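Local coordinates for protein myosin-4 (Saccharomyces cerevisiae, PDB 3MMI) that is a type V myosin motor that carries ASH1 and other mRNAs to the yeast bud, this piece being its globular tail, at residues L268-L280 with F292-I306. Sequence-based numbering, arbitrary orientation.
Sequences LIQIIQAVKILQL and FDFWYALNPAQIQAI
I277 meets three side chains of 292-306 at once, which marks the tight part of this contact. Its CD1 reaches tip to tip toward L298 CD1 (3.8 Å), and its CG1 sits at the edge of the F292 ring, near the ring plane (3.7 Å to CE1). I277 CG2, anti to the backbone N, meets I306 CG2 at 4.0 Å, the two side chains crossing at about a right angle. I306 CD1 packs 3.6 Å from A274 CB and also touches A274 CA, consistent with the short side chain letting it reach the helix backbone, while I306 CG2 touches L278 CD2. I277, A274, L278, L298 and I306 are all buried.

A more open flank runs from I269, Q270 and Q273 to L280. Q270, bent at chi2, lays CG along L298 CD2 and donates from NE2 to A297 O (2.7 Å, N-H...O 165°), in the carbonyl plane on a lone pair. The Q273 amide meets the W295 ring obliquely, NE2 3.0 Å from CZ2, planes 67° apart, while Q273 CB lies at the ring's edge in its plane. Exposed L280 brings CD1 to F292 CZ (3.8 Å).

The axes of 269-279 and 300-306 pass within 10.4 Å at a crossing angle of -48°, within the dilute (DIL) region. L231 and F228 of helix 209-234 touch A274 and L298, whereas helix 240-257 packs against I272 and V275.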
ATOM      1  N   LEU A 268      -6.706   0.426  -9.900  1.00 17.34           N
ATOM      2  CA  LEU A 268      -8.045   0.036  -9.603  1.00 20.51           C
ATOM      3  C   LEU A 268      -8.640  -0.946 -10.683  1.00 20.01           C
ATOM      4  O   LEU A 268      -9.855  -1.008 -10.896  1.00 15.44           O
ATOM      5  CB  LEU A 268      -8.941   1.284  -9.577  1.00 21.58           C
ATOM      6  CG  LEU A 268      -8.635   2.274  -8.461  1.00 23.86           C
ATOM      7  CD1 LEU A 268      -9.371   3.534  -8.769  1.00 21.99           C
ATOM      8  CD2 LEU A 268      -9.165   1.712  -7.157  1.00 19.51           C
ATOM      9  N   ILE A 269      -7.738  -1.720 -11.312  1.00 18.89           N
ATOM     10  CA  ILE A 269      -8.120  -2.630 -12.380  1.00 19.68           C
ATOM     11  C   ILE A 269      -9.185  -3.700 -12.058  1.00 14.75           C
ATOM     12  O   ILE A 269     -10.109  -3.847 -12.839  1.00 16.39           O
ATOM     13  CB  ILE A 269      -6.882  -3.225 -13.095  1.00 19.75           C
ATOM     14  CG1 ILE A 269      -7.305  -3.700 -14.451  1.00 25.95           C
ATOM     15  CG2 ILE A 269      -6.092  -4.240 -12.187  1.00 17.78           C
ATOM     16  CD1 ILE A 269      -6.246  -4.711 -15.125  1.00 46.28           C
ATOM     17  N   GLN A 270      -9.167  -4.267 -10.858  1.00 14.23           N
ATOM     18  CA  GLN A 270     -10.140  -5.330 -10.542  1.00 15.52           C
ATOM     19  C   GLN A 270     -11.476  -4.741 -10.390  1.00 15.68           C
ATOM     20  O   GLN A 270     -12.440  -5.246 -10.958  1.00 13.45           O
ATOM     21  CB  GLN A 270      -9.686  -6.126  -9.340  1.00 16.51           C
ATOM     22  CG  GLN A 270      -8.777  -7.273  -9.763  1.00 15.34           C
ATOM     23  CD  GLN A 270      -7.386  -6.839 -10.018  1.00 20.32           C
ATOM     24  OE1 GLN A 270      -6.853  -6.061  -9.234  1.00 19.32           O
ATOM     25  NE2 GLN A 270      -6.731  -7.397 -11.078  1.00 18.44           N
ATOM     26  N   ILE A 271     -11.565  -3.595  -9.668  1.00 14.92           N
ATOM     27  CA  ILE A 271     -12.899  -3.110  -9.351  1.00 13.13           C
ATOM     28  C   ILE A 271     -13.441  -2.443 -10.606  1.00 15.47           C
ATOM     29  O   ILE A 271     -14.597  -2.559 -10.922  1.00 13.51           O
ATOM     30  CB  ILE A 271     -13.020  -2.109  -8.130  1.00 17.15           C
ATOM     31  CG1 ILE A 271     -14.430  -1.609  -8.067  1.00 15.00           C
ATOM     32  CG2 ILE A 271     -12.165  -0.805  -8.311  1.00 10.91           C
ATOM     33  CD1 ILE A 271     -15.479  -2.692  -7.642  1.00 10.70           C
ATOM     34  N   ILE A 272     -12.575  -1.788 -11.403  1.00 17.68           N
ATOM     35  CA  ILE A 272     -12.993  -1.245 -12.689  1.00 14.16           C
ATOM     36  C   ILE A 272     -13.477  -2.339 -13.692  1.00 14.68           C
ATOM     37  O   ILE A 272     -14.577  -2.218 -14.242  1.00 10.69           O
ATOM     38  CB  ILE A 272     -11.875  -0.418 -13.446  1.00 18.70           C
ATOM     39  CG1 ILE A 272     -11.410   0.894 -12.727  1.00 17.45           C
ATOM     40  CG2 ILE A 272     -12.229  -0.128 -14.923  1.00  9.65           C
ATOM     41  CD1 ILE A 272     -12.485   1.665 -12.625  1.00 34.64           C
ATOM     42  N   GLN A 273     -12.768  -3.438 -13.849  1.00 14.78           N
ATOM     43  CA  GLN A 273     -13.269  -4.520 -14.686  1.00 15.78           C
ATOM     44  C   GLN A 273     -14.575  -5.152 -14.210  1.00 14.85           C
ATOM     45  O   GLN A 273     -15.367  -5.503 -15.021  1.00 13.53           O
ATOM     46  CB  GLN A 273     -12.235  -5.602 -14.922  1.00 15.58           C
ATOM     47  CG  GLN A 273     -10.928  -5.137 -15.437  1.00 19.50           C
ATOM     48  CD  GLN A 273     -10.848  -5.099 -16.895  1.00 40.96           C
ATOM     49  OE1 GLN A 273     -11.798  -4.793 -17.599  1.00 27.26           O
ATOM     50  NE2 GLN A 273      -9.690  -5.401 -17.381  1.00 44.95           N
ATOM     51  N   ALA A 274     -14.776  -5.232 -12.892  1.00 13.35           N
ATOM     52  CA  ALA A 274     -15.986  -5.928 -12.275  1.00 16.59           C
ATOM     53  C   ALA A 274     -17.178  -5.075 -12.676  1.00 17.57           C
ATOM     54  O   ALA A 274     -18.190  -5.557 -13.118  1.00 18.22           O
ATOM     55  CB  ALA A 274     -15.840  -5.935 -10.736  1.00 10.47           C
ATOM     56  N   VAL A 275     -17.063  -3.748 -12.521  1.00 17.43           N
ATOM     57  CA  VAL A 275     -18.254  -2.991 -12.855  1.00 15.83           C
ATOM     58  C   VAL A 275     -18.401  -2.812 -14.373  1.00 19.07           C
ATOM     59  O   VAL A 275     -19.535  -2.643 -14.889  1.00 17.18           O
ATOM     60  CB  VAL A 275     -18.360  -1.608 -12.100  1.00 19.76           C
ATOM     61  CG1 VAL A 275     -18.306  -1.839 -10.549  1.00 13.57           C
ATOM     62  CG2 VAL A 275     -17.292  -0.622 -12.562  1.00 13.76           C
ATOM     63  N   LYS A 276     -17.344  -2.961 -15.146  1.00 17.08           N
ATOM     64  CA  LYS A 276     -17.527  -2.962 -16.574  1.00 18.72           C
ATOM     65  C   LYS A 276     -18.203  -4.238 -17.026  1.00 18.55           C
ATOM     66  O   LYS A 276     -19.032  -4.212 -17.869  1.00 15.34           O
ATOM     67  CB  LYS A 276     -16.237  -2.679 -17.364  1.00 19.73           C
ATOM     68  CG  LYS A 276     -15.782  -1.228 -17.326  1.00 27.42           C
ATOM     69  CD  LYS A 276     -14.532  -0.985 -18.126  1.00 44.62           C
ATOM     70  CE  LYS A 276     -14.192   0.487 -18.275  1.00 50.07           C
ATOM     71  NZ  LYS A 276     -15.323   1.346 -18.572  1.00 49.61           N
ATOM     72  N   ILE A 277     -17.856  -5.346 -16.402  1.00 17.50           N
ATOM     73  CA  ILE A 277     -18.511  -6.594 -16.733  1.00 17.17           C
ATOM     74  C   ILE A 277     -20.021  -6.453 -16.586  1.00 16.95           C
ATOM     75  O   ILE A 277     -20.782  -7.002 -17.349  1.00 15.82           O
ATOM     76  CB  ILE A 277     -17.915  -7.747 -15.847  1.00 18.90           C
ATOM     77  CG1 ILE A 277     -16.643  -8.220 -16.548  1.00 19.44           C
ATOM     78  CG2 ILE A 277     -18.901  -8.849 -15.715  1.00 12.66           C
ATOM     79  CD1 ILE A 277     -15.735  -8.834 -15.695  1.00 17.71           C
ATOM     80  N   LEU A 278     -20.442  -5.709 -15.576  1.00 17.31           N
ATOM     81  CA  LEU A 278     -21.816  -5.596 -15.252  1.00 18.59           C
ATOM     82  C   LEU A 278     -22.591  -4.836 -16.343  1.00 22.97           C
ATOM     83  O   LEU A 278     -23.845  -4.980 -16.515  1.00 19.60           O
ATOM     84  CB  LEU A 278     -21.959  -4.877 -13.909  1.00 18.72           C
ATOM     85  CG  LEU A 278     -21.757  -5.759 -12.671  1.00 19.38           C
ATOM     86  CD1 LEU A 278     -21.703  -4.849 -11.410  1.00 20.00           C
ATOM     87  CD2 LEU A 278     -22.804  -6.901 -12.558  1.00 13.39           C
ATOM     88  N   GLN A 279     -21.870  -3.982 -17.073  1.00 22.88           N
ATOM     89  CA  GLN A 279     -22.484  -3.282 -18.161  1.00 23.41           C
ATOM     90  C   GLN A 279     -22.399  -3.990 -19.538  1.00 25.71           C
ATOM     91  O   GLN A 279     -23.082  -3.572 -20.425  1.00 25.78           O
ATOM     92  CB  GLN A 279     -21.938  -1.856 -18.246  1.00 24.20           C
ATOM     93  CG  GLN A 279     -21.999  -1.091 -16.939  1.00 21.25           C
ATOM     94  CD  GLN A 279     -21.009   0.065 -16.896  1.00 23.74           C
ATOM     95  OE1 GLN A 279     -21.325   1.088 -17.453  1.00 29.22           O
ATOM     96  NE2 GLN A 279     -19.849  -0.041 -16.185  1.00 18.73           N
ATOM     97  N   LEU A 280     -21.556  -5.004 -19.731  1.00 27.53           N
ATOM     98  CA  LEU A 280     -21.603  -5.786 -20.965  1.00 31.79           C
ATOM     99  C   LEU A 280     -22.969  -6.416 -21.221  1.00 35.63           C
ATOM    100  O   LEU A 280     -23.678  -6.832 -20.312  1.00 38.92           O
ATOM    101  CB  LEU A 280     -20.475  -6.812 -21.132  1.00 30.05           C
ATOM    102  CG  LEU A 280     -19.067  -6.190 -20.938  1.00 39.42           C
ATOM    103  CD1 LEU A 280     -17.911  -7.250 -20.677  1.00 34.61           C
ATOM    104  CD2 LEU A 280     -18.713  -5.181 -22.046  1.00 32.53           C
ATOM    105  N   PHE A 292     -13.470 -13.312 -22.557  1.00 30.63           N
ATOM    106  CA  PHE A 292     -12.793 -13.718 -21.284  1.00 29.82           C
ATOM    107  C   PHE A 292     -11.814 -14.900 -21.310  1.00 32.02           C
ATOM    108  O   PHE A 292     -11.107 -15.171 -20.304  1.00 30.63           O
ATOM    109  CB  PHE A 292     -13.899 -13.998 -20.278  1.00 32.13           C
ATOM    110  CG  PHE A 292     -14.746 -12.787 -20.002  1.00 30.87           C
ATOM    111  CD1 PHE A 292     -14.267 -11.782 -19.127  1.00 20.75           C
ATOM    112  CD2 PHE A 292     -16.011 -12.650 -20.628  1.00 19.03           C
ATOM    113  CE1 PHE A 292     -15.070 -10.627 -18.863  1.00 21.63           C
ATOM    114  CE2 PHE A 292     -16.818 -11.519 -20.383  1.00 24.41           C
ATOM    115  CZ  PHE A 292     -16.348 -10.478 -19.503  1.00 23.85           C
ATOM    116  N   ASP A 293     -11.795 -15.659 -22.430  1.00 30.77           N
ATOM    117  CA  ASP A 293     -10.821 -16.720 -22.502  1.00 30.69           C
ATOM    118  C   ASP A 293      -9.474 -16.049 -22.546  1.00 29.59           C
ATOM    119  O   ASP A 293      -9.243 -15.171 -23.399  1.00 30.77           O
ATOM    120  CB  ASP A 293     -11.039 -17.547 -23.789  1.00 30.49           C
ATOM    121  CG  ASP A 293     -12.133 -18.630 -23.642  1.00 36.25           C
ATOM    122  OD1 ASP A 293     -12.767 -18.811 -22.581  1.00 31.17           O
ATOM    123  OD2 ASP A 293     -12.381 -19.330 -24.626  1.00 36.81           O
ATOM    124  N   PHE A 294      -8.549 -16.475 -21.728  1.00 28.76           N
ATOM    125  CA  PHE A 294      -7.172 -15.934 -21.793  1.00 28.87           C
ATOM    126  C   PHE A 294      -7.180 -14.444 -21.523  1.00 28.19           C
ATOM    127  O   PHE A 294      -6.419 -13.693 -22.138  1.00 27.09           O
ATOM    128  CB  PHE A 294      -6.435 -16.152 -23.147  1.00 29.56           C
ATOM    129  CG  PHE A 294      -6.915 -17.306 -23.961  1.00 31.67           C
ATOM    130  CD1 PHE A 294      -7.019 -18.606 -23.427  1.00 36.10           C
ATOM    131  CD2 PHE A 294      -7.255 -17.100 -25.302  1.00 37.51           C
ATOM    132  CE1 PHE A 294      -7.499 -19.707 -24.271  1.00 39.09           C
ATOM    133  CE2 PHE A 294      -7.721 -18.180 -26.123  1.00 40.26           C
ATOM    134  CZ  PHE A 294      -7.854 -19.477 -25.593  1.00 29.26           C
ATOM    135  N   TRP A 295      -8.022 -14.061 -20.560  1.00 28.18           N
ATOM    136  CA  TRP A 295      -8.111 -12.737 -20.018  1.00 26.01           C
ATOM    137  C   TRP A 295      -8.031 -12.905 -18.504  1.00 25.08           C
ATOM    138  O   TRP A 295      -8.906 -13.492 -17.868  1.00 25.62           O
ATOM    139  CB  TRP A 295      -9.445 -12.169 -20.505  1.00 25.85           C
ATOM    140  CG  TRP A 295      -9.772 -10.731 -20.085  1.00 33.14           C
ATOM    141  CD1 TRP A 295      -9.631  -9.571 -20.876  1.00 36.41           C
ATOM    142  CD2 TRP A 295     -10.328 -10.274 -18.814  1.00 27.57           C
ATOM    143  NE1 TRP A 295     -10.037  -8.469 -20.171  1.00 31.50           N
ATOM    144  CE2 TRP A 295     -10.464  -8.862 -18.909  1.00 39.37           C
ATOM    145  CE3 TRP A 295     -10.679 -10.907 -17.624  1.00 23.38           C
ATOM    146  CZ2 TRP A 295     -10.996  -8.095 -17.851  1.00 35.43           C
ATOM    147  CZ3 TRP A 295     -11.182 -10.213 -16.639  1.00 26.61           C
ATOM    148  CH2 TRP A 295     -11.350  -8.786 -16.720  1.00 35.56           C
ATOM    149  N   TYR A 296      -6.964 -12.375 -17.937  1.00 27.37           N
ATOM    150  CA  TYR A 296      -6.529 -12.647 -16.542  1.00 29.09           C
ATOM    151  C   TYR A 296      -6.621 -11.467 -15.514  1.00 28.44           C
ATOM    152  O   TYR A 296      -6.227 -11.668 -14.328  1.00 28.10           O
ATOM    153  CB  TYR A 296      -5.081 -13.197 -16.589  1.00 29.05           C
ATOM    154  CG  TYR A 296      -4.933 -14.365 -17.591  1.00 34.77           C
ATOM    155  CD1 TYR A 296      -5.257 -15.736 -17.205  1.00 29.02           C
ATOM    156  CD2 TYR A 296      -4.481 -14.121 -18.913  1.00 23.14           C
ATOM    157  CE1 TYR A 296      -5.126 -16.752 -18.044  1.00 27.48           C
ATOM    158  CE2 TYR A 296      -4.362 -15.171 -19.809  1.00 27.79           C
ATOM    159  CZ  TYR A 296      -4.684 -16.499 -19.361  1.00 31.63           C
ATOM    160  OH  TYR A 296      -4.535 -17.523 -20.235  1.00 24.93           O
ATOM    161  N   ALA A 297      -7.084 -10.267 -15.915  1.00 23.49           N
ATOM    162  CA  ALA A 297      -7.312  -9.233 -14.840  1.00 22.15           C
ATOM    163  C   ALA A 297      -8.205  -9.804 -13.580  1.00 17.55           C
ATOM    164  O   ALA A 297      -7.962  -9.444 -12.433  1.00 16.21           O
ATOM    165  CB  ALA A 297      -7.928  -8.025 -15.393  1.00 17.12           C
ATOM    166  N   LEU A 298      -9.220 -10.594 -13.910  1.00 14.84           N
ATOM    167  CA  LEU A 298     -10.084 -11.313 -12.965  1.00 14.95           C
ATOM    168  C   LEU A 298      -9.983 -12.779 -13.231  1.00 16.52           C
ATOM    169  O   LEU A 298      -9.942 -13.159 -14.427  1.00 12.98           O
ATOM    170  CB  LEU A 298     -11.546 -10.871 -13.067  1.00 11.13           C
ATOM    171  CG  LEU A 298     -11.770  -9.405 -12.524  1.00 14.81           C
ATOM    172  CD1 LEU A 298     -13.108  -8.780 -12.975  1.00 13.43           C
ATOM    173  CD2 LEU A 298     -11.542  -9.157 -11.036  1.00  7.81           C
ATOM    174  N   ASN A 299     -10.004 -13.634 -12.196  1.00 16.58           N
ATOM    175  CA  ASN A 299     -10.017 -15.048 -12.541  1.00 12.26           C
ATOM    176  C   ASN A 299     -11.414 -15.491 -12.878  1.00 11.08           C
ATOM    177  O   ASN A 299     -12.395 -14.773 -12.686  1.00  9.20           O
ATOM    178  CB  ASN A 299      -9.223 -15.852 -11.416  1.00 14.94           C
ATOM    179  CG  ASN A 299      -9.853 -15.763 -10.139  1.00  8.30           C
ATOM    180  OD1 ASN A 299     -11.090 -15.764 -10.073  1.00 12.81           O
ATOM    181  ND2 ASN A 299      -9.036 -15.806  -9.088  1.00 13.06           N
ATOM    182  N   PRO A 300     -11.561 -16.774 -13.271  1.00 13.15           N
ATOM    183  CA  PRO A 300     -12.871 -17.300 -13.532  1.00 11.62           C
ATOM    184  C   PRO A 300     -13.849 -17.327 -12.340  1.00  9.97           C
ATOM    185  O   PRO A 300     -15.001 -17.057 -12.576  1.00  9.06           O
ATOM    186  CB  PRO A 300     -12.573 -18.678 -14.115  1.00 14.15           C
ATOM    187  CG  PRO A 300     -11.178 -18.524 -14.724  1.00 14.50           C
ATOM    188  CD  PRO A 300     -10.509 -17.760 -13.563  1.00 12.57           C
ATOM    189  N   ALA A 301     -13.381 -17.530 -11.101  1.00 11.98           N
ATOM    190  CA  ALA A 301     -14.290 -17.638  -9.907  1.00 11.12           C
ATOM    191  C   ALA A 301     -14.742 -16.179  -9.649  1.00 12.67           C
ATOM    192  O   ALA A 301     -15.857 -15.935  -9.232  1.00 14.15           O
ATOM    193  CB  ALA A 301     -13.562 -18.187  -8.743  1.00  7.36           C
ATOM    194  N   GLN A 302     -13.822 -15.205  -9.828  1.00 13.00           N
ATOM    195  CA  GLN A 302     -14.156 -13.743  -9.608  1.00 10.48           C
ATOM    196  C   GLN A 302     -15.189 -13.308 -10.574  1.00 11.01           C
ATOM    197  O   GLN A 302     -16.194 -12.697 -10.256  1.00  9.88           O
ATOM    198  CB  GLN A 302     -12.904 -12.918  -9.712  1.00 13.58           C
ATOM    199  CG  GLN A 302     -12.012 -13.060  -8.470  1.00 10.25           C
ATOM    200  CD  GLN A 302     -10.664 -12.447  -8.666  1.00 13.33           C
ATOM    201  OE1 GLN A 302     -10.142 -12.489  -9.760  1.00 18.54           O
ATOM    202  NE2 GLN A 302     -10.001 -12.075  -7.584  1.00 13.89           N
ATOM    203  N   ILE A 303     -15.024 -13.720 -11.820  1.00 14.20           N
ATOM    204  CA  ILE A 303     -15.987 -13.358 -12.809  1.00 13.62           C
ATOM    205  C   ILE A 303     -17.300 -14.057 -12.574  1.00 15.55           C
ATOM    206  O   ILE A 303     -18.399 -13.439 -12.764  1.00 17.04           O
ATOM    207  CB  ILE A 303     -15.498 -13.699 -14.265  1.00 14.46           C
ATOM    208  CG1 ILE A 303     -14.240 -12.956 -14.639  1.00 14.93           C
ATOM    209  CG2 ILE A 303     -16.621 -13.531 -15.299  1.00  7.78           C
ATOM    210  CD1 ILE A 303     -13.680 -13.405 -15.923  1.00 15.27           C
ATOM    211  N   GLN A 304     -17.259 -15.334 -12.265  1.00 15.75           N
ATOM    212  CA  GLN A 304     -18.497 -16.035 -11.833  1.00 14.57           C
ATOM    213  C   GLN A 304     -19.126 -15.406 -10.648  1.00 13.11           C
ATOM    214  O   GLN A 304     -20.380 -15.281 -10.597  1.00 15.56           O
ATOM    215  CB  GLN A 304     -18.158 -17.559 -11.596  1.00 14.93           C
ATOM    216  CG  GLN A 304     -19.436 -18.363 -11.398  1.00 20.21           C
ATOM    217  CD  GLN A 304     -19.190 -19.672 -10.663  1.00 13.10           C
ATOM    218  OE1 GLN A 304     -18.485 -19.732  -9.695  1.00 17.70           O
ATOM    219  NE2 GLN A 304     -19.655 -20.694 -11.244  1.00 12.81           N
ATOM    220  N   ALA A 305     -18.332 -15.051  -9.651  1.00 13.49           N
ATOM    221  CA  ALA A 305     -18.967 -14.421  -8.443  1.00 16.86           C
ATOM    222  C   ALA A 305     -19.803 -13.218  -8.833  1.00 19.09           C
ATOM    223  O   ALA A 305     -20.879 -12.881  -8.271  1.00 21.17           O
ATOM    224  CB  ALA A 305     -17.909 -14.012  -7.463  1.00 13.73           C
ATOM    225  N   ILE A 306     -19.293 -12.482  -9.806  1.00 20.13           N
ATOM    226  CA  ILE A 306     -19.963 -11.222 -10.176  1.00 17.64           C
ATOM    227  C   ILE A 306     -21.269 -11.510 -10.939  1.00 19.27           C
ATOM    228  O   ILE A 306     -22.318 -10.959 -10.645  1.00 16.63           O
ATOM    229  CB  ILE A 306     -19.095 -10.309 -11.065  1.00 21.89           C
ATOM    230  CG1 ILE A 306     -17.930  -9.628 -10.288  1.00 17.38           C
ATOM    231  CG2 ILE A 306     -19.961  -9.287 -11.842  1.00 16.15           C
ATOM    232  CD1 ILE A 306     -16.788  -9.417 -11.212  1.00 16.26           C
TER